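Long-range contacts in reticulocyte binding protein (Streptococcus agalactiae COH1, PDB 3FAW), which is a cell-wall-anchored pullulanase that probably hydrolyses alpha-1,6-glucosidic branch points in pullulan and related alpha-glucans such as glycogen: residues A[206-210]-A[402-406]; A[354-359]-A[368-372]. One frame throughout, in Å; residues are numbered along the deposited sequence.

Interaction 1: A[206-210]-A[402-406]; sequences EIKRG and EDIEP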
loop_
_atom_site.group_PDB
_atom_site.type_symbol
_atom_site.label_atom_id
_atom_site.label_comp_id
_atom_site.label_asym_id
_atom_site.label_seq_id
_atom_site.Cartn_x
_atom_site.Cartn_y
_atom_site.Cartn_z
ATOM N N GLU A 206 30.422 0.241 7.032
ATOM C CA GLU A 206 31.071 -1.061 6.904
ATOM C C GLU A 206 31.080 -1.775 8.252
ATOM O O GLU A 206 31.712 -1.313 9.207
ATOM C CB GLU A 206 32.498 -0.928 6.364
ATOM C CG GLU A 206 33.109 -2.267 5.957
ATOM C CD GLU A 206 34.468 -2.117 5.297
ATOM O OE1 GLU A 206 35.382 -1.559 5.938
ATOM O OE2 GLU A 206 34.620 -2.562 4.140
ATOM N N ILE A 207 30.374 -2.901 8.318
ATOM C CA ILE A 207 30.227 -3.665 9.553
ATOM C C ILE A 207 31.112 -4.899 9.493
ATOM O O ILE A 207 31.101 -5.623 8.503
ATOM C CB ILE A 207 28.759 -4.094 9.783
ATOM C CG1 ILE A 207 27.851 -2.860 9.842
ATOM C CG2 ILE A 207 28.625 -4.902 11.077
ATOM C CD1 ILE A 207 26.397 -3.178 10.126
ATOM N N LYS A 208 31.881 -5.124 10.553
ATOM C CA LYS A 208 32.725 -6.307 10.663
ATOM C C LYS A 208 32.195 -7.228 11.757
ATOM O O LYS A 208 31.966 -6.792 12.888
ATOM C CB LYS A 208 34.166 -5.903 10.975
ATOM C CG LYS A 208 35.179 -7.028 10.842
ATOM C CD LYS A 208 36.595 -6.516 11.061
ATOM C CE LYS A 208 37.617 -7.646 11.007
ATOM N NZ LYS A 208 39.017 -7.139 11.098
ATOM N N ARG A 209 31.982 -8.493 11.396
ATOM C CA ARG A 209 31.661 -9.554 12.352
ATOM C C ARG A 209 32.589 -10.731 12.076
ATOM O O ARG A 209 32.336 -11.533 11.177
ATOM C CB ARG A 209 30.203 -9.998 12.215
ATOM C CG ARG A 209 29.190 -9.005 12.749
ATOM C CD ARG A 209 27.769 -9.526 12.591
ATOM N NE ARG A 209 27.411 -9.671 11.181
ATOM C CZ ARG A 209 26.837 -8.734 10.427
ATOM N NH1 ARG A 209 26.512 -7.548 10.925
ATOM N NH2 ARG A 209 26.582 -8.999 9.153
ATOM N N GLY A 210 33.670 -10.821 12.842
ATOM C CA GLY A 210 34.707 -11.817 12.596
ATOM C C GLY A 210 35.479 -11.507 11.324
ATOM O O GLY A 210 35.965 -10.389 11.141
ATOM N N GLU A 402 19.525 -7.752 6.696
ATOM C CA GLU A 402 20.231 -8.930 7.221
ATOM C C GLU A 402 21.730 -8.677 7.372
ATOM O O GLU A 402 22.361 -9.202 8.290
ATOM C CB GLU A 402 19.989 -10.161 6.344
ATOM C CG GLU A 402 20.313 -11.504 7.022
ATOM C CD GLU A 402 19.333 -11.886 8.127
ATOM O OE1 GLU A 402 18.294 -11.213 8.286
ATOM O OE2 GLU A 402 19.600 -12.879 8.844
ATOM N N ASP A 403 22.297 -7.872 6.476
ATOM C CA ASP A 403 23.695 -7.459 6.596
ATOM C C ASP A 403 23.955 -6.637 7.858
ATOM O O ASP A 403 25.047 -6.684 8.403
ATOM C CB ASP A 403 24.130 -6.627 5.384
ATOM C CG ASP A 403 24.354 -7.465 4.134
ATOM O OD1 ASP A 403 24.445 -8.706 4.232
ATOM O OD2 ASP A 403 24.451 -6.863 3.044
ATOM N N ILE A 404 22.961 -5.870 8.303
ATOM C CA ILE A 404 23.149 -4.951 9.428
ATOM C C ILE A 404 23.228 -5.718 10.737
ATOM O O ILE A 404 24.155 -5.532 11.523
ATOM C CB ILE A 404 22.009 -3.912 9.517
ATOM C CG1 ILE A 404 21.934 -3.085 8.225
ATOM C CG2 ILE A 404 22.213 -2.998 10.728
ATOM C CD1 ILE A 404 20.771 -2.110 8.176
ATOM N N GLU A 405 22.236 -6.573 10.963
ATOM C CA GLU A 405 22.179 -7.424 12.148
ATOM C C GLU A 405 21.522 -8.735 11.742
ATOM O O GLU A 405 20.347 -8.743 11.379
ATOM C CB GLU A 405 21.373 -6.743 13.260
ATOM C CG GLU A 405 21.154 -7.583 14.528
ATOM C CD GLU A 405 22.441 -7.948 15.261
ATOM O OE1 GLU A 405 23.443 -7.213 15.156
ATOM O OE2 GLU A 405 22.441 -8.975 15.965
ATOM N N PRO A 406 22.276 -9.845 11.790
ATOM C CA PRO A 406 21.695 -11.111 11.358
ATOM C C PRO A 406 20.725 -11.683 12.389
ATOM O O PRO A 406 20.814 -11.362 13.578
ATOM C CB PRO A 406 22.916 -12.021 11.191
ATOM C CG PRO A 406 23.918 -11.482 12.145
ATOM C CD PRO A 406 23.672 -9.997 12.237
HETATM O O HOH W 1 25.774 -6.763 13.885
#
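The guanidinium of Arg209 carries Pro406 over one face, with Pro406 CD 3.8 Å above the plane and over its centre, while the carbonyl oxygen of Asp403 sits at its edge, close to its plane. That oxygen is held end-on by two nitrogens at once: Arg209 NH2 reaches Asp403 O at 2.9 Å and Arg209 NH1 reaches the same atom at 3.0 Å. Both donors come from one face of the carbonyl plane, NH2 lying 36° above it rather than on a lone pair, and neither bond is straight, with N-H...O angles of 149° and 140°. A bend at chi3 turns the end of the arginine chain toward the loop. NH1 also donates to water 1 at 3.1 Å, and the water in turn donates to Glu405 OE1, 2.7 Å from it. The carboxylate of Glu405 has further partners in Ser154 and Lys125, and that of Asp403 forms a salt bridge with Lys237. Beside this polar grip, past the NH1 end of the guanidinium, Ile207 CD1 approaches Ile404 O, which is hydrogen-bonded to Ser152, to 3.5 Å and Ile404 CG2 to 4.2 Å. The contact joins strand 202-209 of the carbohydrate-binding module 48 region to the loop after helix 399-402 of the catalytic region. Because the cation is met by a main-chain carbonyl, the direct grip is on the loop's backbone and not on an acidic side chain; Glu405, through the water, and Asp403 nearby would still probably stabilise its positive charge.

Interaction 2: A[354-359]-A[368-372]; sequences LSGMYS and RIAEL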
loop_
_atom_site.group_PDB
_atom_site.type_symbol
_atom_site.label_atom_id
_atom_site.label_comp_id
_atom_site.label_asym_id
_atom_site.label_seq_id
_atom_site.Cartn_x
_atom_site.Cartn_y
_atom_site.Cartn_z
ATOM N N LEU A 354 13.114 9.166 0.251
ATOM C CA LEU A 354 12.284 9.219 -0.954
ATOM C C LEU A 354 13.035 8.699 -2.167
ATOM O O LEU A 354 14.264 8.732 -2.213
ATOM C CB LEU A 354 11.834 10.660 -1.238
ATOM C CG LEU A 354 10.935 11.318 -0.187
ATOM C CD1 LEU A 354 10.685 12.798 -0.505
ATOM C CD2 LEU A 354 9.626 10.569 -0.051
ATOM N N SER A 355 12.278 8.222 -3.149
ATOM C CA SER A 355 12.833 7.826 -4.434
ATOM C C SER A 355 13.324 9.067 -5.179
ATOM O O SER A 355 12.716 10.138 -5.090
ATOM C CB SER A 355 11.770 7.104 -5.265
ATOM O OG SER A 355 12.271 6.733 -6.538
ATOM N N GLY A 356 14.430 8.920 -5.901
ATOM C CA GLY A 356 14.920 9.971 -6.783
ATOM C C GLY A 356 14.240 9.987 -8.150
ATOM O O GLY A 356 14.477 10.894 -8.940
ATOM N N MET A 357 13.395 8.990 -8.431
ATOM C CA MET A 357 12.729 8.870 -9.743
ATOM C C MET A 357 11.771 10.029 -10.059
ATOM O O MET A 357 11.580 10.376 -11.228
ATOM C CB MET A 357 11.962 7.546 -9.826
ATOM C CG MET A 357 11.519 7.127 -11.240
ATOM S SD MET A 357 12.903 6.751 -12.341
ATOM C CE MET A 357 13.038 8.281 -13.262
ATOM N N TYR A 358 11.175 10.616 -9.022
ATOM C CA TYR A 358 10.172 11.668 -9.191
ATOM C C TYR A 358 10.724 13.064 -8.926
ATOM O O TYR A 358 9.964 14.038 -8.827
ATOM C CB TYR A 358 8.964 11.366 -8.301
ATOM C CG TYR A 358 8.499 9.940 -8.457
ATOM C CD1 TYR A 358 8.270 9.402 -9.723
ATOM C CD2 TYR A 358 8.318 9.112 -7.350
ATOM C CE1 TYR A 358 7.859 8.096 -9.884
ATOM C CE2 TYR A 358 7.897 7.803 -7.502
ATOM C CZ TYR A 358 7.673 7.300 -8.774
ATOM O OH TYR A 358 7.264 6.003 -8.946
ATOM N N SER A 359 12.049 13.156 -8.851
ATOM C CA SER A 359 12.745 14.418 -8.640
ATOM C C SER A 359 13.320 14.935 -9.952
ATOM O O SER A 359 13.823 14.163 -10.777
ATOM C CB SER A 359 13.874 14.227 -7.622
ATOM O OG SER A 359 14.693 15.382 -7.529
ATOM N N ARG A 368 14.373 16.385 -3.635
ATOM C CA ARG A 368 13.168 15.539 -3.568
ATOM C C ARG A 368 12.312 15.765 -2.323
ATOM O O ARG A 368 11.088 15.637 -2.383
ATOM C CB ARG A 368 13.534 14.057 -3.689
ATOM C CG ARG A 368 14.440 13.543 -2.566
ATOM C CD ARG A 368 15.728 13.014 -3.120
ATOM N NE ARG A 368 15.846 11.576 -3.082
ATOM C CZ ARG A 368 16.708 10.873 -3.810
ATOM N NH1 ARG A 368 17.523 11.454 -4.686
ATOM N NH2 ARG A 368 16.739 9.567 -3.672
ATOM N N ILE A 369 12.956 16.086 -1.204
ATOM C CA ILE A 369 12.257 16.429 0.030
ATOM C C ILE A 369 11.485 17.735 -0.172
ATOM O O ILE A 369 10.304 17.834 0.186
ATOM C CB ILE A 369 13.248 16.558 1.217
ATOM C CG1 ILE A 369 13.855 15.190 1.545
ATOM C CG2 ILE A 369 12.555 17.155 2.453
ATOM C CD1 ILE A 369 14.969 15.228 2.582
ATOM N N ALA A 370 12.160 18.722 -0.759
ATOM C CA ALA A 370 11.538 20.003 -1.088
ATOM C C ALA A 370 10.434 19.846 -2.146
ATOM O O ALA A 370 9.388 20.486 -2.066
ATOM C CB ALA A 370 12.597 20.989 -1.570
ATOM N N GLU A 371 10.674 18.984 -3.130
ATOM C CA GLU A 371 9.715 18.760 -4.215
ATOM C C GLU A 371 8.427 18.050 -3.771
ATOM O O GLU A 371 7.347 18.390 -4.251
ATOM C CB GLU A 371 10.373 17.969 -5.341
ATOM C CG GLU A 371 11.433 18.745 -6.104
ATOM C CD GLU A 371 12.314 17.839 -6.935
ATOM O OE1 GLU A 371 12.938 16.920 -6.364
ATOM O OE2 GLU A 371 12.379 18.038 -8.161
ATOM N N LEU A 372 8.536 17.068 -2.872
ATOM C CA LEU A 372 7.345 16.378 -2.358
ATOM C C LEU A 372 6.556 17.281 -1.404
ATOM O O LEU A 372 5.328 17.298 -1.436
ATOM C CB LEU A 372 7.707 15.053 -1.671
ATOM C CG LEU A 372 6.516 14.224 -1.149
ATOM C CD1 LEU A 372 5.506 13.927 -2.267
ATOM C CD2 LEU A 372 6.982 12.923 -0.496
HETATM O O HOH W 2 9.783 16.965 -8.799
#
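Leu354 lays its two methyl groups against Leu372 of helix 367-381, the side chains meeting at a slant with Leu354 CD2 3.6 Å from Leu372 CD2. Leu354 CD1 rests on the helix backbone, 3.4 Å from Arg368 O, and Phe449 of helix 432-449 packs on both leucines. Arg368 folds back over the loop: CG stands between the backbone N and the carbonyl carbon (chi1 62°), and bends at chi2 and chi3 bring the guanidinium to Leu354 O. Arg368 NH2 donates to Leu354 O at 3.0 Å with an N-H...O angle of 153°, the oxygen lying near the guanidinium plane; NE adds a weak bond to the same oxygen. Gly356 CA lies over one face of the group, 3.4 Å above the plane and displaced toward the rim. One helical turn on from Arg368, Glu371 extends to the end of the type I turn 356-359, where Ser359 OG donates to Glu371 OE1, although the hydroxyl position is uncertain. Water 2 donates to Tyr358 O at 2.9 Å and, weakly, to Glu371 OE2, which also accepts from the backbone N of Glu360. The first turns of a barrel helix thus hold the loop leading into it at two polar points. Arg368 satisfies a carbonyl of this buried loop, while Glu371, accepting from a main-chain N-H, weakly from the water and perhaps from the hydroxyl, would probably have its negative charge stabilised.

Interaction 2 is nested within the chain segment closed by interaction 1: strand 202-209 comes first, then the 354-359 loop and helix 367-381, and finally the loop 402-406. The two contacts do not touch; their centres lie 30 Å apart and their nearest atoms about 16 Å. They share no sheet. Interaction 2 is local to the parallel eight-stranded barrel of the alpha-amylase type, tying a loop after strand 312-315 to the helix before strand 385-390. Interaction 1 instead bridges two regions, bringing the antiparallel sheet of the carbohydrate-binding module against a loop that follows strand 385-390. One contact thus lies within the catalytic domain, between a loop and a helix of the barrel; the other connects that domain to the preceding module.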